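Local coordinates for protein pyruvate kinase (Pyrobaculum aerophilum, PDB 3QTG) that catalyses the last step of glycolysis, the transfer of a phosphoryl group from phosphoenolpyruvate to ADP that yields pyruvate and ATP, at residues A[130-135]-A[141-146]; A[385-390]-A[399-404]. One frame throughout, in Å; residues are numbered along the deposited sequence.

Contact 1. Residues A[130-135]-A[141-146]; sequences DVILML and LKVTNT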
ATOM      1  N   ASP A 130      -9.086 -48.194  -4.688  1.00 43.11           N
ATOM      2  CA  ASP A 130      -9.074 -47.310  -5.853  1.00 41.81           C
ATOM      3  C   ASP A 130     -10.291 -47.600  -6.690  1.00 40.70           C
ATOM      4  O   ASP A 130     -10.823 -48.712  -6.638  1.00 40.67           O
ATOM      5  CB  ASP A 130      -7.840 -47.538  -6.731  1.00 42.06           C
ATOM      6  CG  ASP A 130      -6.643 -46.736  -6.279  1.00 43.75           C
ATOM      7  OD1 ASP A 130      -6.836 -45.658  -5.657  1.00 47.38           O
ATOM      8  OD2 ASP A 130      -5.509 -47.186  -6.548  1.00 42.42           O
ATOM      9  N   VAL A 131     -10.692 -46.617  -7.490  1.00 38.90           N
ATOM     10  CA  VAL A 131     -11.822 -46.749  -8.405  1.00 37.84           C
ATOM     11  C   VAL A 131     -11.330 -46.697  -9.865  1.00 38.00           C
ATOM     12  O   VAL A 131     -10.613 -45.768 -10.278  1.00 37.33           O
ATOM     13  CB  VAL A 131     -12.875 -45.653  -8.161  1.00 37.53           C
ATOM     14  CG1 VAL A 131     -14.023 -45.754  -9.161  1.00 36.15           C
ATOM     15  CG2 VAL A 131     -13.383 -45.695  -6.673  1.00 37.36           C
ATOM     16  N   ILE A 132     -11.725 -47.713 -10.625  1.00 37.89           N
ATOM     17  CA  ILE A 132     -11.333 -47.870 -12.004  1.00 37.96           C
ATOM     18  C   ILE A 132     -12.454 -47.315 -12.879  1.00 38.57           C
ATOM     19  O   ILE A 132     -13.616 -47.611 -12.646  1.00 39.14           O
ATOM     20  CB  ILE A 132     -11.081 -49.360 -12.316  1.00 37.69           C
ATOM     21  CG1 ILE A 132      -9.806 -49.839 -11.607  1.00 37.64           C
ATOM     22  CG2 ILE A 132     -11.007 -49.604 -13.830  1.00 36.01           C
ATOM     23  CD1 ILE A 132      -9.774 -51.321 -11.485  1.00 38.82           C
ATOM     24  N   LEU A 133     -12.102 -46.518 -13.879  1.00 39.29           N
ATOM     25  CA  LEU A 133     -13.095 -45.843 -14.712  1.00 41.21           C
ATOM     26  C   LEU A 133     -13.028 -46.284 -16.159  1.00 42.50           C
ATOM     27  O   LEU A 133     -11.992 -46.203 -16.802  1.00 41.98           O
ATOM     28  CB  LEU A 133     -12.910 -44.318 -14.658  1.00 40.53           C
ATOM     29  CG  LEU A 133     -12.915 -43.645 -13.288  1.00 40.82           C
ATOM     30  CD1 LEU A 133     -12.451 -42.179 -13.438  1.00 38.03           C
ATOM     31  CD2 LEU A 133     -14.325 -43.754 -12.695  1.00 37.92           C
ATOM     32  N   MET A 134     -14.170 -46.700 -16.666  1.00 45.14           N
ATOM     33  CA  MET A 134     -14.292 -47.196 -18.007  1.00 48.71           C
ATOM     34  C   MET A 134     -15.526 -46.551 -18.591  1.00 50.70           C
ATOM     35  O   MET A 134     -16.400 -46.095 -17.854  1.00 51.01           O
ATOM     36  CB  MET A 134     -14.476 -48.706 -17.976  1.00 48.31           C
ATOM     37  CG  MET A 134     -13.453 -49.404 -17.087  1.00 49.61           C
ATOM     38  SD  MET A 134     -12.781 -50.863 -17.848  1.00 50.75           S
ATOM     39  CE  MET A 134     -13.527 -52.091 -16.819  1.00 48.03           C
ATOM     40  N   LEU A 135     -15.608 -46.528 -19.912  1.00 53.42           N
ATOM     41  CA  LEU A 135     -16.770 -45.975 -20.584  1.00 56.09           C
ATOM     42  C   LEU A 135     -16.864 -44.485 -20.217  1.00 57.59           C
ATOM     43  O   LEU A 135     -17.923 -43.989 -19.828  1.00 58.50           O
ATOM     44  CB  LEU A 135     -18.029 -46.780 -20.198  1.00 56.01           C
ATOM     45  CG  LEU A 135     -18.312 -48.132 -20.896  1.00 56.57           C
ATOM     46  CD1 LEU A 135     -17.066 -48.880 -21.381  1.00 56.95           C
ATOM     47  CD2 LEU A 135     -19.205 -49.056 -20.055  1.00 56.25           C
ATOM     48  N   LEU A 141     -15.603 -49.252 -11.025  1.00 38.53           N
ATOM     49  CA  LEU A 141     -15.349 -50.518 -10.356  1.00 39.09           C
ATOM     50  C   LEU A 141     -14.467 -50.250  -9.147  1.00 38.41           C
ATOM     51  O   LEU A 141     -13.428 -49.608  -9.267  1.00 37.30           O
ATOM     52  CB  LEU A 141     -14.640 -51.542 -11.262  1.00 38.31           C
ATOM     53  CG  LEU A 141     -14.868 -52.013 -12.715  1.00 40.49           C
ATOM     54  CD1 LEU A 141     -15.681 -53.345 -12.867  1.00 36.00           C
ATOM     55  CD2 LEU A 141     -15.293 -50.924 -13.716  1.00 40.16           C
ATOM     56  N   LYS A 142     -14.879 -50.779  -7.999  1.00 38.43           N
ATOM     57  CA  LYS A 142     -14.172 -50.564  -6.742  1.00 39.44           C
ATOM     58  C   LYS A 142     -13.179 -51.716  -6.541  1.00 38.44           C
ATOM     59  O   LYS A 142     -13.589 -52.864  -6.455  1.00 38.82           O
ATOM     60  CB  LYS A 142     -15.182 -50.572  -5.589  1.00 39.41           C
ATOM     61  CG  LYS A 142     -15.074 -49.450  -4.599  1.00 44.74           C
ATOM     62  CD  LYS A 142     -13.672 -49.144  -4.121  1.00 48.12           C
ATOM     63  CE  LYS A 142     -13.709 -47.873  -3.261  1.00 51.72           C
ATOM     64  NZ  LYS A 142     -14.464 -48.103  -1.995  1.00 52.24           N
ATOM     65  N   VAL A 143     -11.891 -51.409  -6.447  1.00 38.29           N
ATOM     66  CA  VAL A 143     -10.841 -52.430  -6.279  1.00 38.21           C
ATOM     67  C   VAL A 143     -10.819 -53.078  -4.871  1.00 39.57           C
ATOM     68  O   VAL A 143     -10.630 -52.411  -3.852  1.00 39.68           O
ATOM     69  CB  VAL A 143      -9.445 -51.885  -6.667  1.00 37.98           C
ATOM     70  CG1 VAL A 143      -8.361 -52.960  -6.530  1.00 36.80           C
ATOM     71  CG2 VAL A 143      -9.472 -51.324  -8.092  1.00 36.68           C
ATOM     72  N   THR A 144     -10.980 -54.398  -4.843  1.00 40.62           N
ATOM     73  CA  THR A 144     -11.145 -55.150  -3.603  1.00 41.87           C
ATOM     74  C   THR A 144      -9.981 -56.086  -3.262  1.00 42.83           C
ATOM     75  O   THR A 144      -9.866 -56.570  -2.133  1.00 42.91           O
ATOM     76  CB  THR A 144     -12.434 -55.977  -3.656  1.00 42.03           C
ATOM     77  OG1 THR A 144     -12.420 -56.807  -4.827  1.00 41.45           O
ATOM     78  CG2 THR A 144     -13.664 -55.059  -3.667  1.00 40.60           C
ATOM     79  N   ASN A 145      -9.135 -56.354  -4.246  1.00 43.70           N
ATOM     80  CA  ASN A 145      -7.962 -57.192  -4.044  1.00 45.71           C
ATOM     81  C   ASN A 145      -7.042 -57.010  -5.231  1.00 46.63           C
ATOM     82  O   ASN A 145      -7.515 -56.744  -6.339  1.00 46.44           O
ATOM     83  CB  ASN A 145      -8.350 -58.676  -3.874  1.00 45.45           C
ATOM     84  CG  ASN A 145      -7.295 -59.472  -3.130  1.00 46.49           C
ATOM     85  OD1 ASN A 145      -6.326 -58.911  -2.618  1.00 48.10           O
ATOM     86  ND2 ASN A 145      -7.476 -60.782  -3.066  1.00 44.24           N
ATOM     87  N   THR A 146      -5.737 -57.139  -4.981  1.00 48.46           N
ATOM     88  CA  THR A 146      -4.683 -56.990  -5.998  1.00 49.58           C
ATOM     89  C   THR A 146      -3.642 -58.076  -5.773  1.00 50.96           C
ATOM     90  O   THR A 146      -3.474 -58.557  -4.660  1.00 51.19           O
ATOM     91  CB  THR A 146      -3.974 -55.603  -5.925  1.00 49.49           C
ATOM     92  OG1 THR A 146      -3.191 -55.525  -4.729  1.00 50.48           O
ATOM     93  CG2 THR A 146      -4.975 -54.446  -5.919  1.00 48.72           C
TER
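Ile132 and Val143 meet through their branches at about a right angle: CD1 of Ile132 runs into CG2 of Val143 at 3.4 Å, closer than carbons usually come. Ile132 carries CG1 beside its own backbone N (chi1 -70°) and extends CD1 from it, while Val143 has CG2 on its N side; these two branches meet. The CG2 methyl of Val143 also lies 3.3 Å from Asp130 O, the acceptor of Val143's own backbone N-H. Further along the same face, Met134 bends at chi2 and chi3 and brings its CE to CD2 of Leu141 at 3.8 Å, again roughly perpendicular.

The strands are the two arms of a beta hairpin in the mixed sheet of the B domain, the small beta domain that pyruvate kinases carry beside the barrel. Ile132 and Leu141 form a hydrogen-bonded antiparallel pair, with Ile132 N to Leu141 O at 2.9 Å and Leu141 N to Ile132 O at 3.0 Å. A third backbone bond runs from Val143 N to Asp130 O (2.9 Å). Ile167 of strand 167-169 packs on Ile132 and Met134, and Met134 lies about 6 Å, side chain to side chain, from Lys165, a probable ATP-binding residue.

On the other face Val131 and Lys142 make a non-hydrogen-bonded pair. Here the contact is thinner: CG2 of Val131 touches CE of the partly exposed lysine at 4.1 Å, the two side chains slanting across one another. Asp130 turns its carboxylate away from the hairpin partner, and OD2 makes a salt bridge with Lys172.

Contact 2. Residues A[385-390]-A[399-404]; sequences TLARRI and VYVGTP. With SO4 (sulfate ion), chain C.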
ATOM      1  N   THR A 385       8.362 -11.555 -28.841  1.00 38.48           N
ATOM      2  CA  THR A 385       8.872 -11.527 -27.451  1.00 37.86           C
ATOM      3  C   THR A 385       8.338 -10.354 -26.574  1.00 37.39           C
ATOM      4  O   THR A 385       7.828 -10.567 -25.474  1.00 36.77           O
ATOM      5  CB  THR A 385      10.408 -11.546 -27.437  1.00 38.54           C
ATOM      6  OG1 THR A 385      10.884 -12.592 -28.309  1.00 39.73           O
ATOM      7  CG2 THR A 385      10.956 -11.773 -26.011  1.00 38.65           C
ATOM      8  N   LEU A 386       8.439  -9.122 -27.061  1.00 36.88           N
ATOM      9  CA  LEU A 386       7.984  -7.991 -26.271  1.00 35.95           C
ATOM     10  C   LEU A 386       6.464  -7.993 -26.197  1.00 35.14           C
ATOM     11  O   LEU A 386       5.890  -7.641 -25.150  1.00 33.88           O
ATOM     12  CB  LEU A 386       8.511  -6.657 -26.817  1.00 36.33           C
ATOM     13  CG  LEU A 386       8.171  -5.391 -26.002  1.00 37.15           C
ATOM     14  CD1 LEU A 386       8.655  -5.456 -24.535  1.00 34.22           C
ATOM     15  CD2 LEU A 386       8.706  -4.136 -26.708  1.00 36.23           C
ATOM     16  N   ALA A 387       5.814  -8.399 -27.293  1.00 33.83           N
ATOM     17  CA  ALA A 387       4.346  -8.409 -27.347  1.00 33.93           C
ATOM     18  C   ALA A 387       3.785  -9.303 -26.257  1.00 33.77           C
ATOM     19  O   ALA A 387       2.899  -8.896 -25.506  1.00 33.58           O
ATOM     20  CB  ALA A 387       3.856  -8.868 -28.717  1.00 34.00           C
ATOM     21  N   ARG A 388       4.315 -10.523 -26.171  1.00 34.16           N
ATOM     22  CA  ARG A 388       4.018 -11.438 -25.059  1.00 34.85           C
ATOM     23  C   ARG A 388       4.370 -10.896 -23.664  1.00 34.52           C
ATOM     24  O   ARG A 388       3.616 -11.103 -22.709  1.00 34.42           O
ATOM     25  CB  ARG A 388       4.713 -12.785 -25.275  1.00 35.05           C
ATOM     26  CG  ARG A 388       4.031 -13.657 -26.341  1.00 36.14           C
ATOM     27  CD  ARG A 388       4.854 -14.933 -26.597  1.00 38.37           C
ATOM     28  NE  ARG A 388       4.501 -15.555 -27.876  1.00 43.00           N
ATOM     29  CZ  ARG A 388       3.639 -16.563 -27.983  1.00 45.91           C
ATOM     30  NH1 ARG A 388       3.059 -17.063 -26.888  1.00 46.29           N
ATOM     31  NH2 ARG A 388       3.363 -17.083 -29.175  1.00 45.86           N
ATOM     32  N   ARG A 389       5.512 -10.230 -23.529  1.00 33.91           N
ATOM     33  CA  ARG A 389       5.866  -9.687 -22.229  1.00 35.04           C
ATOM     34  C   ARG A 389       4.865  -8.592 -21.795  1.00 34.07           C
ATOM     35  O   ARG A 389       4.542  -8.477 -20.628  1.00 34.13           O
ATOM     36  CB  ARG A 389       7.304  -9.178 -22.210  1.00 35.06           C
ATOM     37  CG  ARG A 389       7.775  -8.741 -20.819  1.00 37.32           C
ATOM     38  CD  ARG A 389       9.181  -8.145 -20.833  1.00 37.13           C
ATOM     39  NE  ARG A 389      10.088  -8.897 -21.692  1.00 42.23           N
ATOM     40  CZ  ARG A 389      10.720 -10.010 -21.346  1.00 46.27           C
ATOM     41  NH1 ARG A 389      11.507 -10.620 -22.235  1.00 46.19           N
ATOM     42  NH2 ARG A 389      10.571 -10.523 -20.124  1.00 47.77           N
ATOM     43  N   ILE A 390       4.368  -7.812 -22.740  1.00 33.88           N
ATOM     44  CA  ILE A 390       3.352  -6.807 -22.440  1.00 33.81           C
ATOM     45  C   ILE A 390       2.048  -7.477 -22.031  1.00 33.43           C
ATOM     46  O   ILE A 390       1.456  -7.097 -21.014  1.00 32.82           O
ATOM     47  CB  ILE A 390       3.126  -5.806 -23.621  1.00 34.13           C
ATOM     48  CG1 ILE A 390       4.240  -4.744 -23.627  1.00 36.12           C
ATOM     49  CG2 ILE A 390       1.752  -5.118 -23.505  1.00 32.71           C
ATOM     50  CD1 ILE A 390       4.510  -4.162 -24.979  1.00 37.85           C
ATOM     51  N   VAL A 399      -4.004  -4.535 -27.791  1.00 37.12           N
ATOM     52  CA  VAL A 399      -2.601  -4.262 -28.055  1.00 35.79           C
ATOM     53  C   VAL A 399      -2.347  -4.597 -29.516  1.00 37.21           C
ATOM     54  O   VAL A 399      -2.384  -5.773 -29.929  1.00 36.52           O
ATOM     55  CB  VAL A 399      -1.659  -5.083 -27.106  1.00 35.79           C
ATOM     56  CG1 VAL A 399      -0.177  -4.745 -27.348  1.00 33.89           C
ATOM     57  CG2 VAL A 399      -2.039  -4.869 -25.648  1.00 33.34           C
ATOM     58  N   TYR A 400      -2.115  -3.561 -30.317  1.00 38.33           N
ATOM     59  CA  TYR A 400      -1.792  -3.748 -31.733  1.00 39.12           C
ATOM     60  C   TYR A 400      -0.341  -4.137 -31.877  1.00 38.88           C
ATOM     61  O   TYR A 400       0.551  -3.449 -31.356  1.00 39.48           O
ATOM     62  CB  TYR A 400      -2.081  -2.473 -32.506  1.00 40.58           C
ATOM     63  CG  TYR A 400      -3.523  -2.090 -32.359  1.00 42.93           C
ATOM     64  CD1 TYR A 400      -4.507  -2.719 -33.132  1.00 44.23           C
ATOM     65  CD2 TYR A 400      -3.914  -1.150 -31.410  1.00 44.33           C
ATOM     66  CE1 TYR A 400      -5.837  -2.389 -32.989  1.00 45.74           C
ATOM     67  CE2 TYR A 400      -5.251  -0.813 -31.259  1.00 46.29           C
ATOM     68  CZ  TYR A 400      -6.201  -1.439 -32.061  1.00 44.78           C
ATOM     69  OH  TYR A 400      -7.522  -1.110 -31.918  1.00 46.12           O
ATOM     70  N   VAL A 401      -0.095  -5.251 -32.552  1.00 37.42           N
ATOM     71  CA  VAL A 401       1.263  -5.723 -32.718  1.00 36.76           C
ATOM     72  C   VAL A 401       1.585  -5.816 -34.192  1.00 37.97           C
ATOM     73  O   VAL A 401       0.947  -6.562 -34.916  1.00 38.52           O
ATOM     74  CB  VAL A 401       1.484  -7.111 -32.060  1.00 36.81           C
ATOM     75  CG1 VAL A 401       2.940  -7.547 -32.174  1.00 34.66           C
ATOM     76  CG2 VAL A 401       1.015  -7.116 -30.598  1.00 33.05           C
ATOM     77  N   GLY A 402       2.584  -5.062 -34.633  1.00 38.15           N
ATOM     78  CA  GLY A 402       3.076  -5.191 -35.982  1.00 39.40           C
ATOM     79  C   GLY A 402       4.205  -6.187 -35.954  1.00 40.41           C
ATOM     80  O   GLY A 402       5.033  -6.155 -35.034  1.00 41.16           O
ATOM     81  N   THR A 403       4.228  -7.083 -36.943  1.00 40.66           N
ATOM     82  CA  THR A 403       5.329  -8.024 -37.119  1.00 41.62           C
ATOM     83  C   THR A 403       5.609  -8.296 -38.615  1.00 42.95           C
ATOM     84  O   THR A 403       4.682  -8.313 -39.425  1.00 43.31           O
ATOM     85  CB  THR A 403       5.101  -9.358 -36.294  1.00 41.08           C
ATOM     86  OG1 THR A 403       6.245 -10.208 -36.400  1.00 40.53           O
ATOM     87  CG2 THR A 403       3.877 -10.128 -36.746  1.00 41.14           C
ATOM     88  N   PRO A 404       6.886  -8.492 -38.994  1.00 44.21           N
ATOM     89  CA  PRO A 404       7.135  -8.870 -40.410  1.00 45.85           C
ATOM     90  C   PRO A 404       7.047 -10.378 -40.690  1.00 46.76           C
ATOM     91  O   PRO A 404       7.252 -10.815 -41.823  1.00 48.12           O
ATOM     92  CB  PRO A 404       8.566  -8.365 -40.664  1.00 46.06           C
ATOM     93  CG  PRO A 404       9.215  -8.288 -39.284  1.00 45.26           C
ATOM     94  CD  PRO A 404       8.138  -8.356 -38.220  1.00 43.97           C
TER
HETATM   95  S   SO4 C 500      10.895  -8.908 -30.313  1.00 42.68           S
HETATM   96  O1  SO4 C 500      11.073  -8.103 -31.500  1.00 39.99           O
HETATM   97  O2  SO4 C 500      10.679 -10.301 -30.728  1.00 45.44           O
HETATM   98  O3  SO4 C 500       9.734  -8.453 -29.550  1.00 42.37           O
HETATM   99  O4  SO4 C 500      12.056  -8.859 -29.423  1.00 41.57           O
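Ala387 sets its single methyl against the fork of Val401, with CB 3.8 Å from CG1 and equally far from CG2, so the small side chain sits between both branches. This is the close part of the contact. One helical turn on, the pairing is looser: Ile390 CG2 faces both methyls of Val399, CG1 at 4.3 Å and CG2 at 4.4 Å. No hydrogen bond crosses the interface.

Helix 385-391 and strand 399-403 belong to a beta-alpha-beta unit begun by strand 376-380, in the C-terminal alpha/beta domain. Leu418 of the next strand touches Ala387, Val399 and Val401, while Val379 meets Ile390 and Val399, which completes a buried apolar layer between helix and sheet.

At the N-terminal end of the helix the surroundings turn polar, and Thr385 is exposed. A sulfate, probably from the crystallisation liquor, rests there: Leu386 N donates to O3 at 2.9 Å in a nearly straight bond (170°), and Thr385 N reaches O2 at 3.2 Å. Thr385 OG1 adds a weak bond to O2, while Ser381, Met382, Ser383 and Tyr428 give the anion further hydrogen bonds.

In the fold
The two contacts lie on opposite sides of the chain's centre, with their own centres about 50 Å apart and their nearest atoms about 32 Å apart. They come in series: contact 1 closes within the mixed sheet inserted between barrel strands 76-80 and 199-202, and contact 2 opens only after the last barrel strand, 318-321. No sheet is common to both, and the closed eight-stranded barrel stands between their domains. Contact 1 lies in the small beta domain that also carries the probable ATP-binding Lys165, whereas contact 2 joins helix to sheet in the C-terminal domain, away from the annotated sites. The whole enzyme is a homotetramer, yet no other subunit touches either pair of segments.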